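Local coordinates for glycosyl hydrolase (Rhizobium leguminosarum bv. trifolii, PDB 5NDX), which probably hydrolyses O-glycosidic bonds as a family 39 glycosyl hydrolase, and is the bacterial orthologue of human alpha-L-iduronidase, at residues 218-223 and 263-268; 356-361 and 541-546; 12-17 and 376-381. The protein carries 2 engineered substitutions. All blocks are in the same frame, centred on the assembly; numbering follows the deposited sequence.

Interaction 1 lies in the catalytic barrel, on neighbouring parallel strands 216-219 and 261-263 and the loops that follow them. Interaction 2 joins the small sheet of strands 326-330 and 358-362 to strand 536-545 of a later three-stranded sheet. Interaction 3 sets strand 13-15 against strand 378-385 of the nine-stranded sheet. The centres of interactions 1 and 2 are about 32 Å apart. Those of interactions 1 and 3 are about 27 Å apart. Those of interactions 2 and 3 are about 43 Å apart. None touch. Both segments of interaction 1 fall between those of interaction 3, and the segments of interactions 2 and 3 alternate. Interaction 1 belongs to the ligand site; the other two tie beta parts together on opposite sides of the chain's centre.

Interaction 1. Residues 218-223 and 263-268; sequences SIHEKG and NDECDP. With 8U8 ((2~{R},3~{S},4~{S},5~{R},6~{S})-6-(4-methyl-2-oxidanylidene-chromen-7-yl)oxy-3,4,5-tris(oxidanyl)oxane-2-carboxylic acid), chain M.
K222 NZ forms a salt bridge with D267 OD2 at 2.7 Å, on the anti lone pair. CG of K222 lies beside the backbone N, anti to the carbonyl carbon (chi1 -54°), and the extended chain beyond it carries NZ to D267, E265 and the ligand. The salt bridge to E265 OE1 is doubtful, because this oxygen is modelled too near 8U8. K222 NZ also donates to carboxylate O6 of 8U8 at 2.9 Å. The second carboxylate oxygen of E265, OE2, accepts from the sugar hydroxyl O3 of 8U8 at 2.5 Å. The E265 carboxylate stacks over one face of the H220 ring, the planes 25° apart. E265 CB lies over the same ring, 4.1 Å from its centroid. D264 OD1 sits at the ring edge by ND1, modelled too close to trust. R57 forms salt bridges with E265 OE2 and D264 OD2. Further back, the N263 amide joins the two loops. N263 ND2 donates to E221 O at 3.1 Å and 175°. Its OD1 accepts from E221 N and E265 N on opposite faces, the latter closing an Asx turn. This is the pocket at the C-terminal ends of the TIM-barrel strands, near Q146, an engineered residue at the predicted proton-donor position.

Interaction 2. Residues 356-361 and 541-546; sequences PPFDII and ERYLGL
D359 reaches the 541-546 segment through its carboxylate, which meets G545 and L546. From CB the chain turns with CG beside the backbone N and anti to the carbonyl carbon (chi1 -79°), and this brings the acid alongside G545 and L546. D359 CG lies 4.0 Å from G545 CA. OD1 stands at a similar distance from that carbon and forms a salt bridge with R487. OD2 makes the closer approach. D359 OD2 accepts from L546 N at 2.9 Å, met on its anti side with the donor 31° out of the carboxylate plane. D359 OD2 also lies 3.3 Å from G545 CA. R549 forms a salt bridge with the same oxygen.

The backbones add one hydrogen bond. F358 N donates to L544 O at 3.0 Å. One of the hydrogens on G545 CA points almost straight at F358 O, a CA-H...O contact. Carbon contacts surround this point. P357 CB sits 3.9 Å from L544 CB. The carbonyl oxygens of L544 and G545 are its nearer, polar neighbours. The F358 ring slants against Y543, with F358 CZ 3.9 Å from Y543 CD1. R39 and Q40 of helix 36-45 also touch Y543.

The strands run at 93°, so they do not pair as a ladder. One backbone hydrogen bond and the buried D359 carboxylate join them. Two arginines and a backbone N-H meet the oxygens of that carboxylate, which would probably keep it ionised despite the nearby E551.

Interaction 3. Residues 12-17 and 376-381; sequences SEAVRP and GDTVCK. With SO4 (sulfate ion), chain K.
Strand 13-15 crosses strand 378-381 at 120° between their N-to-C directions, with A14 facing C380 and P17 facing T378 as antiparallel non-hydrogen-bonded pairs. Three backbone hydrogen bonds join them. K381 N donates to E13 O at 3.0 Å, V15 N to V379 O at 2.8 Å, and V379 N to R16 O at 2.8 Å.

T378 splits its two branches. Its methyl, CG2, is anti to the backbone N and meets A14 CB at 3.7 Å, resting also near R16 O. The hydroxyl, T378 OG1, donates to D377 OD1 at 2.8 Å, from above the carboxylate plane. With an alanine here both branches are gone, so a gap would probably open beside A14 CB and D377 OD1 would be left without this donor.

V379 lies on the same side of the pair as R16. V379 CG2 sits over the centre of one face of the R16 guanidinium, 3.8 Å above the plane. The sulfate lies at the edge of that group. R16 NH2 donates to sulfate O4 at 2.8 Å and 170°, and more weakly to O3. The NE to O3 distance is too short to be reliable. NH2 also forms a salt bridge with D296 of helix 282-300. V15 CG1 flanks the anion. At the other end, E13 OE2 and CG lie against the aliphatic chain of K381, while E13 OE2 and K381 NZ stay 4.7 Å apart.

The pairing rests on backbone bonds. The charge of R16 is met by D296 and by a sulfate probably from the crystallisation liquor, while V379 CG2 gives one face of the R16 guanidinium an apolar cover.

Interaction 1. Residues 218-223 and 263-268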
loop_
_atom_site.group_PDB
_atom_site.type_symbol
_atom_site.label_atom_id
_atom_site.label_comp_id
_atom_site.label_asym_id
_atom_site.label_seq_id
_atom_site.Cartn_x
_atom_site.Cartn_y
_atom_site.Cartn_z
ATOM N N SER A 218 6.654 11.898 -12.897
ATOM C CA SER A 218 5.638 10.916 -12.604
ATOM C C SER A 218 4.729 10.639 -13.788
ATOM O O SER A 218 4.291 11.571 -14.480
ATOM C CB SER A 218 4.804 11.318 -11.388
ATOM O OG SER A 218 4.150 12.521 -11.615
ATOM N N ILE A 219 4.441 9.358 -13.982
ATOM C CA ILE A 219 3.472 8.868 -14.949
ATOM C C ILE A 219 2.628 7.753 -14.330
ATOM O O ILE A 219 3.025 7.224 -13.285
ATOM C CB ILE A 219 4.194 8.297 -16.186
ATOM C CG1 ILE A 219 5.170 7.198 -15.816
ATOM C CG2 ILE A 219 4.953 9.405 -16.909
ATOM C CD1 ILE A 219 5.841 6.586 -17.034
ATOM N N HIS A 220 1.476 7.421 -14.938
ATOM C CA HIS A 220 0.779 6.179 -14.636
ATOM C C HIS A 220 0.994 5.198 -15.789
ATOM O O HIS A 220 0.760 5.529 -16.945
ATOM C CB HIS A 220 -0.766 6.198 -14.573
ATOM C CG HIS A 220 -1.393 7.440 -14.122
ATOM N ND1 HIS A 220 -0.811 8.284 -13.211
ATOM C CD2 HIS A 220 -2.609 7.951 -14.399
ATOM C CE1 HIS A 220 -1.640 9.262 -12.927
ATOM N NE2 HIS A 220 -2.715 9.114 -13.672
ATOM N N GLU A 221 1.327 3.989 -15.433
ATOM C CA GLU A 221 1.423 2.882 -16.383
ATOM C C GLU A 221 0.812 1.657 -15.716
ATOM O O GLU A 221 1.236 1.246 -14.624
ATOM C CB GLU A 221 2.878 2.615 -16.795
ATOM C CG GLU A 221 3.591 3.748 -17.557
ATOM C CD GLU A 221 2.982 4.047 -18.935
ATOM O OE1 GLU A 221 2.047 3.306 -19.373
ATOM O OE2 GLU A 221 3.423 5.051 -19.581
ATOM N N LYS A 222 -0.176 1.095 -16.380
ATOM C CA LYS A 222 -0.973 -0.017 -15.897
ATOM C C LYS A 222 -0.885 -1.207 -16.803
ATOM O O LYS A 222 -0.484 -1.114 -17.963
ATOM C CB LYS A 222 -2.423 0.431 -15.725
ATOM C CG LYS A 222 -2.503 1.663 -14.840
ATOM C CD LYS A 222 -3.853 1.831 -14.158
ATOM C CE LYS A 222 -4.052 3.198 -13.463
ATOM N NZ LYS A 222 -5.008 3.124 -12.300
ATOM N N GLY A 223 -1.239 -2.355 -16.258
ATOM C CA GLY A 223 -0.994 -3.614 -16.954
ATOM C C GLY A 223 -1.848 -3.914 -18.181
ATOM O O GLY A 223 -1.400 -4.562 -19.109
ATOM N N ASN A 263 6.005 5.885 -10.861
ATOM C CA ASN A 263 4.727 5.416 -11.390
ATOM C C ASN A 263 3.716 5.622 -10.259
ATOM O O ASN A 263 3.677 4.857 -9.324
ATOM C CB ASN A 263 4.802 3.984 -11.826
ATOM C CG ASN A 263 3.544 3.489 -12.514
ATOM O OD1 ASN A 263 2.451 4.052 -12.381
ATOM N ND2 ASN A 263 3.689 2.379 -13.205
ATOM N N ASP A 264 2.879 6.638 -10.393
ATOM C CA ASP A 264 1.995 7.077 -9.324
ATOM C C ASP A 264 0.647 6.338 -9.293
ATOM O O ASP A 264 -0.197 6.619 -8.423
ATOM C CB ASP A 264 1.833 8.643 -9.364
ATOM C CG ASP A 264 1.229 9.161 -10.668
ATOM O OD1 ASP A 264 0.833 8.336 -11.564
ATOM O OD2 ASP A 264 1.096 10.402 -10.815
ATOM N N GLU A 265 0.429 5.431 -10.244
ATOM C CA GLU A 265 -0.781 4.613 -10.273
ATOM C C GLU A 265 -0.520 3.335 -11.022
ATOM O O GLU A 265 -0.821 3.226 -12.222
ATOM C CB GLU A 265 -1.930 5.332 -10.993
ATOM C CG GLU A 265 -2.819 6.135 -10.118
ATOM C CD GLU A 265 -3.978 6.731 -10.893
ATOM O OE1 GLU A 265 -4.714 5.964 -11.564
ATOM O OE2 GLU A 265 -4.173 7.953 -10.791
ATOM N N CYS A 266 0.053 2.369 -10.354
ATOM C CA CYS A 266 0.504 1.212 -11.047
ATOM C C CYS A 266 -0.418 0.051 -10.652
ATOM O O CYS A 266 -0.225 -0.541 -9.604
ATOM C CB CYS A 266 1.924 0.955 -10.690
ATOM S SG CYS A 266 2.650 -0.474 -11.510
ATOM N N ASP A 267 -1.445 -0.199 -11.454
ATOM C CA ASP A 267 -2.403 -1.260 -11.189
ATOM C C ASP A 267 -2.380 -2.270 -12.348
ATOM O O ASP A 267 -2.039 -1.925 -13.465
ATOM C CB ASP A 267 -3.817 -0.663 -10.986
ATOM C CG ASP A 267 -3.824 0.443 -9.909
ATOM O OD1 ASP A 267 -3.661 0.130 -8.684
ATOM O OD2 ASP A 267 -3.973 1.617 -10.315
ATOM N N PRO A 268 -2.733 -3.514 -12.074
ATOM C CA PRO A 268 -2.693 -4.490 -13.161
ATOM C C PRO A 268 -3.728 -4.232 -14.239
ATOM O O PRO A 268 -3.492 -4.544 -15.404
ATOM C CB PRO A 268 -2.901 -5.829 -12.463
ATOM C CG PRO A 268 -3.117 -5.535 -11.024
ATOM C CD PRO A 268 -2.997 -4.108 -10.757
HETATM C C15 8U8 M . -10.354 8.604 -19.197
HETATM C C13 8U8 M . -9.049 8.063 -19.199
HETATM C C14 8U8 M . -8.342 8.029 -20.404
HETATM C C16 8U8 M . -7.035 7.537 -20.443
HETATM O O9 8U8 M . -6.489 7.510 -21.545
HETATM O O8 8U8 M . -6.416 7.058 -19.305
HETATM C C11 8U8 M . -7.035 7.183 -18.086
HETATM C C10 8U8 M . -6.333 6.818 -16.932
HETATM C C12 8U8 M . -8.368 7.675 -18.021
HETATM C C7 8U8 M . -8.949 7.814 -16.746
HETATM C C8 8U8 M . -8.240 7.453 -15.594
HETATM C C9 8U8 M . -6.934 6.942 -15.675
HETATM O O2 8U8 M . -6.183 6.606 -14.565
HETATM C C5 8U8 M . -6.756 6.196 -13.263
HETATM O O1 8U8 M . -7.762 5.198 -13.496
HETATM C C1 8U8 M . -8.648 4.917 -12.482
HETATM C C6 8U8 M . -8.786 3.507 -12.588
HETATM O O7 8U8 M . -9.842 3.038 -12.181
HETATM O O6 8U8 M . -7.832 2.904 -13.046
HETATM C C2 8U8 M . -8.159 5.175 -11.024
HETATM O O5 8U8 M . -7.268 4.107 -10.637
HETATM C C3 8U8 M . -7.503 6.610 -10.820
HETATM O O4 8U8 M . -8.310 7.381 -9.998
HETATM C C4 8U8 M . -7.256 7.333 -12.182
HETATM O O3 8U8 M . -6.346 8.481 -11.938
#

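Interaction 2. Residues 356-361 and 541-546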
loop_
_atom_site.group_PDB
_atom_site.type_symbol
_atom_site.label_atom_id
_atom_site.label_comp_id
_atom_site.label_asym_id
_atom_site.label_seq_id
_atom_site.Cartn_x
_atom_site.Cartn_y
_atom_site.Cartn_z
ATOM N N PRO A 356 -24.896 4.264 7.907
ATOM C CA PRO A 356 -25.144 2.825 7.848
ATOM C C PRO A 356 -23.995 1.990 8.464
ATOM O O PRO A 356 -22.847 2.291 8.246
ATOM C CB PRO A 356 -25.299 2.566 6.356
ATOM C CG PRO A 356 -25.804 3.874 5.821
ATOM C CD PRO A 356 -25.069 4.914 6.598
ATOM N N PRO A 357 -24.323 0.978 9.258
ATOM C CA PRO A 357 -23.297 0.118 9.815
ATOM C C PRO A 357 -22.599 -0.760 8.706
ATOM O O PRO A 357 -23.077 -0.808 7.566
ATOM C CB PRO A 357 -24.075 -0.733 10.808
ATOM C CG PRO A 357 -25.439 -0.811 10.249
ATOM C CD PRO A 357 -25.690 0.477 9.524
ATOM N N PHE A 358 -21.445 -1.359 9.024
ATOM C CA PHE A 358 -20.639 -2.020 7.996
ATOM C C PHE A 358 -19.600 -2.880 8.628
ATOM O O PHE A 358 -19.233 -2.670 9.784
ATOM C CB PHE A 358 -19.940 -1.013 7.036
ATOM C CG PHE A 358 -18.844 -0.217 7.696
ATOM C CD1 PHE A 358 -19.152 0.894 8.495
ATOM C CD2 PHE A 358 -17.512 -0.595 7.577
ATOM C CE1 PHE A 358 -18.145 1.590 9.156
ATOM C CE2 PHE A 358 -16.524 0.095 8.228
ATOM C CZ PHE A 358 -16.832 1.194 9.010
ATOM N N ASP A 359 -19.129 -3.834 7.839
ATOM C CA ASP A 359 -17.962 -4.617 8.129
ATOM C C ASP A 359 -17.079 -4.603 6.890
ATOM O O ASP A 359 -17.575 -4.691 5.741
ATOM C CB ASP A 359 -18.357 -6.033 8.512
ATOM C CG ASP A 359 -18.854 -6.134 9.952
ATOM O OD1 ASP A 359 -18.010 -6.145 10.857
ATOM O OD2 ASP A 359 -20.086 -6.199 10.173
ATOM N N ILE A 360 -15.777 -4.550 7.135
ATOM C CA ILE A 360 -14.789 -4.687 6.081
ATOM C C ILE A 360 -13.845 -5.838 6.385
ATOM O O ILE A 360 -13.420 -6.041 7.525
ATOM C CB ILE A 360 -13.966 -3.409 5.826
ATOM C CG1 ILE A 360 -13.360 -2.836 7.099
ATOM C CG2 ILE A 360 -14.855 -2.417 5.117
ATOM C CD1 ILE A 360 -12.544 -1.583 6.861
ATOM N N ILE A 361 -13.554 -6.600 5.323
ATOM C CA ILE A 361 -12.675 -7.707 5.376
ATOM C C ILE A 361 -11.461 -7.450 4.455
ATOM O O ILE A 361 -11.622 -7.066 3.306
ATOM C CB ILE A 361 -13.419 -8.972 4.956
ATOM C CG1 ILE A 361 -14.582 -9.293 5.892
ATOM C CG2 ILE A 361 -12.488 -10.155 4.904
ATOM C CD1 ILE A 361 -14.208 -9.620 7.337
ATOM N N GLU A 541 -11.671 2.566 19.114
ATOM C CA GLU A 541 -12.846 3.299 18.669
ATOM C C GLU A 541 -13.999 2.409 18.380
ATOM O O GLU A 541 -13.829 1.303 17.831
ATOM C CB GLU A 541 -12.567 4.023 17.400
ATOM C CG GLU A 541 -11.596 5.129 17.593
ATOM C CD GLU A 541 -11.227 5.695 16.280
ATOM O OE1 GLU A 541 -12.129 5.781 15.428
ATOM O OE2 GLU A 541 -10.037 6.022 16.097
ATOM N N ARG A 542 -15.181 2.983 18.605
ATOM C CA ARG A 542 -16.454 2.317 18.432
ATOM C C ARG A 542 -16.954 2.347 16.990
ATOM O O ARG A 542 -16.958 3.368 16.341
ATOM C CB ARG A 542 -17.485 2.973 19.350
ATOM C CG ARG A 542 -18.905 2.460 19.183
ATOM C CD ARG A 542 -19.698 2.697 20.477
ATOM N NE ARG A 542 -21.060 2.200 20.351
ATOM C CZ ARG A 542 -22.048 2.845 19.727
ATOM N NH1 ARG A 542 -21.864 4.022 19.143
ATOM N NH2 ARG A 542 -23.247 2.276 19.667
ATOM N N TYR A 543 -17.399 1.198 16.496
ATOM C CA TYR A 543 -18.102 1.123 15.223
ATOM C C TYR A 543 -19.294 0.234 15.396
ATOM O O TYR A 543 -19.360 -0.533 16.357
ATOM C CB TYR A 543 -17.181 0.521 14.124
ATOM C CG TYR A 543 -16.114 1.474 13.721
ATOM C CD1 TYR A 543 -16.315 2.382 12.695
ATOM C CD2 TYR A 543 -14.924 1.511 14.392
ATOM C CE1 TYR A 543 -15.329 3.291 12.337
ATOM C CE2 TYR A 543 -13.920 2.428 14.043
ATOM C CZ TYR A 543 -14.122 3.285 13.002
ATOM O OH TYR A 543 -13.134 4.147 12.678
ATOM N N LEU A 544 -20.213 0.316 14.439
ATOM C CA LEU A 544 -21.294 -0.644 14.366
ATOM C C LEU A 544 -21.135 -1.492 13.099
ATOM O O LEU A 544 -21.039 -0.950 11.977
ATOM C CB LEU A 544 -22.658 0.060 14.368
ATOM C CG LEU A 544 -22.961 0.857 15.649
ATOM C CD1 LEU A 544 -24.278 1.633 15.506
ATOM C CD2 LEU A 544 -23.031 -0.085 16.838
ATOM N N GLY A 545 -21.127 -2.805 13.299
ATOM C CA GLY A 545 -21.120 -3.783 12.221
ATOM C C GLY A 545 -22.512 -4.059 11.684
ATOM O O GLY A 545 -23.497 -3.531 12.195
ATOM N N LEU A 546 -22.583 -4.873 10.648
ATOM C CA LEU A 546 -23.873 -5.287 10.044
ATOM C C LEU A 546 -24.850 -5.730 11.100
ATOM O O LEU A 546 -24.473 -6.465 11.996
ATOM C CB LEU A 546 -23.688 -6.477 9.117
ATOM C CG LEU A 546 -23.261 -6.232 7.680
ATOM C CD1 LEU A 546 -23.700 -7.441 6.842
ATOM C CD2 LEU A 546 -23.859 -4.981 7.074
#

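Interaction 3. Residues 12-17 and 376-381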
loop_
_atom_site.group_PDB
_atom_site.type_symbol
_atom_site.label_atom_id
_atom_site.label_comp_id
_atom_site.label_asym_id
_atom_site.label_seq_id
_atom_site.Cartn_x
_atom_site.Cartn_y
_atom_site.Cartn_z
ATOM N N SER A 12 25.559 -13.657 3.993
ATOM C CA SER A 12 26.857 -13.016 4.261
ATOM C C SER A 12 27.318 -12.250 3.040
ATOM O O SER A 12 28.318 -11.567 3.112
ATOM C CB SER A 12 27.922 -14.051 4.687
ATOM O OG SER A 12 28.306 -14.867 3.579
ATOM N N GLU A 13 26.630 -12.359 1.906
ATOM C CA GLU A 13 27.059 -11.620 0.761
ATOM C C GLU A 13 26.059 -10.561 0.227
ATOM O O GLU A 13 25.112 -10.892 -0.521
ATOM C CB GLU A 13 27.429 -12.590 -0.325
ATOM C CG GLU A 13 27.888 -11.833 -1.561
ATOM C CD GLU A 13 29.139 -12.414 -2.137
ATOM O OE1 GLU A 13 30.113 -12.606 -1.340
ATOM O OE2 GLU A 13 29.108 -12.676 -3.362
ATOM N N ALA A 14 26.331 -9.301 0.558
ATOM C CA ALA A 14 25.566 -8.133 0.135
ATOM C C ALA A 14 25.842 -7.811 -1.316
ATOM O O ALA A 14 26.984 -7.790 -1.733
ATOM C CB ALA A 14 25.932 -6.934 1.013
ATOM N N VAL A 15 24.788 -7.621 -2.104
ATOM C CA VAL A 15 24.902 -7.305 -3.519
ATOM C C VAL A 15 24.723 -5.800 -3.761
ATOM O O VAL A 15 25.459 -5.225 -4.540
ATOM C CB VAL A 15 23.891 -8.116 -4.371
ATOM C CG1 VAL A 15 23.955 -7.724 -5.850
ATOM C CG2 VAL A 15 24.175 -9.605 -4.256
ATOM N N ARG A 16 23.719 -5.186 -3.119
ATOM C CA ARG A 16 23.365 -3.792 -3.274
ATOM C C ARG A 16 22.319 -3.396 -2.199
ATOM O O ARG A 16 21.712 -4.265 -1.568
ATOM C CB ARG A 16 22.811 -3.538 -4.691
ATOM C CG ARG A 16 21.672 -4.435 -5.101
ATOM C CD ARG A 16 21.011 -3.953 -6.402
ATOM N NE ARG A 16 20.090 -4.999 -6.798
ATOM C CZ ARG A 16 18.755 -5.005 -6.675
ATOM N NH1 ARG A 16 18.065 -3.971 -6.246
ATOM N NH2 ARG A 16 18.124 -6.096 -7.041
ATOM N N PRO A 17 22.107 -2.093 -1.986
ATOM C CA PRO A 17 20.995 -1.694 -1.140
ATOM C C PRO A 17 19.639 -2.102 -1.742
ATOM O O PRO A 17 19.528 -2.337 -2.937
ATOM C CB PRO A 17 21.097 -0.153 -1.101
ATOM C CG PRO A 17 22.466 0.194 -1.657
ATOM C CD PRO A 17 22.776 -0.930 -2.606
ATOM N N GLY A 376 14.000 -6.478 4.071
ATOM C CA GLY A 376 15.147 -5.788 4.606
ATOM C C GLY A 376 15.719 -4.710 3.719
ATOM O O GLY A 376 15.058 -4.255 2.801
ATOM N N ASP A 377 16.965 -4.302 4.005
ATOM C CA ASP A 377 17.525 -3.101 3.373
ATOM C C ASP A 377 18.721 -3.433 2.479
ATOM O O ASP A 377 19.365 -2.528 1.925
ATOM C CB ASP A 377 17.906 -2.066 4.419
ATOM C CG ASP A 377 19.065 -2.556 5.338
ATOM O OD1 ASP A 377 19.660 -3.674 5.157
ATOM O OD2 ASP A 377 19.353 -1.808 6.286
ATOM N N THR A 378 19.019 -4.715 2.314
ATOM C CA THR A 378 20.154 -5.108 1.498
ATOM C C THR A 378 19.807 -6.355 0.700
ATOM O O THR A 378 19.291 -7.307 1.267
ATOM C CB THR A 378 21.383 -5.388 2.412
ATOM O OG1 THR A 378 21.622 -4.271 3.279
ATOM C CG2 THR A 378 22.568 -5.562 1.613
ATOM N N VAL A 379 20.094 -6.368 -0.597
ATOM C CA VAL A 379 19.928 -7.581 -1.410
ATOM C C VAL A 379 21.073 -8.553 -1.143
ATOM O O VAL A 379 22.210 -8.155 -1.097
ATOM C CB VAL A 379 19.819 -7.241 -2.895
ATOM C CG1 VAL A 379 19.707 -8.497 -3.747
ATOM C CG2 VAL A 379 18.612 -6.325 -3.138
ATOM N N CYS A 380 20.754 -9.814 -0.921
ATOM C CA CYS A 380 21.753 -10.903 -0.764
ATOM C C CYS A 380 21.926 -11.662 -2.045
ATOM O O CYS A 380 21.012 -11.731 -2.861
ATOM C CB CYS A 380 21.237 -12.023 0.124
ATOM S SG CYS A 380 20.667 -11.558 1.690
ATOM N N LYS A 381 23.049 -12.331 -2.155
ATOM C CA LYS A 381 23.338 -13.178 -3.302
ATOM C C LYS A 381 22.434 -14.413 -3.279
ATOM O O LYS A 381 22.195 -15.014 -2.233
ATOM C CB LYS A 381 24.798 -13.570 -3.246
ATOM C CG LYS A 381 25.317 -14.560 -4.280
ATOM C CD LYS A 381 26.624 -15.186 -3.721
ATOM C CE LYS A 381 26.985 -16.562 -4.288
ATOM N NZ LYS A 381 27.484 -16.403 -5.691
HETATM S S SO4 K . 20.852 -8.097 -8.183
HETATM O O1 SO4 K . 21.424 -9.402 -7.713
HETATM O O2 SO4 K . 21.411 -7.687 -9.506
HETATM O O3 SO4 K . 21.180 -7.016 -7.228
HETATM O O4 SO4 K . 19.374 -8.253 -8.254
#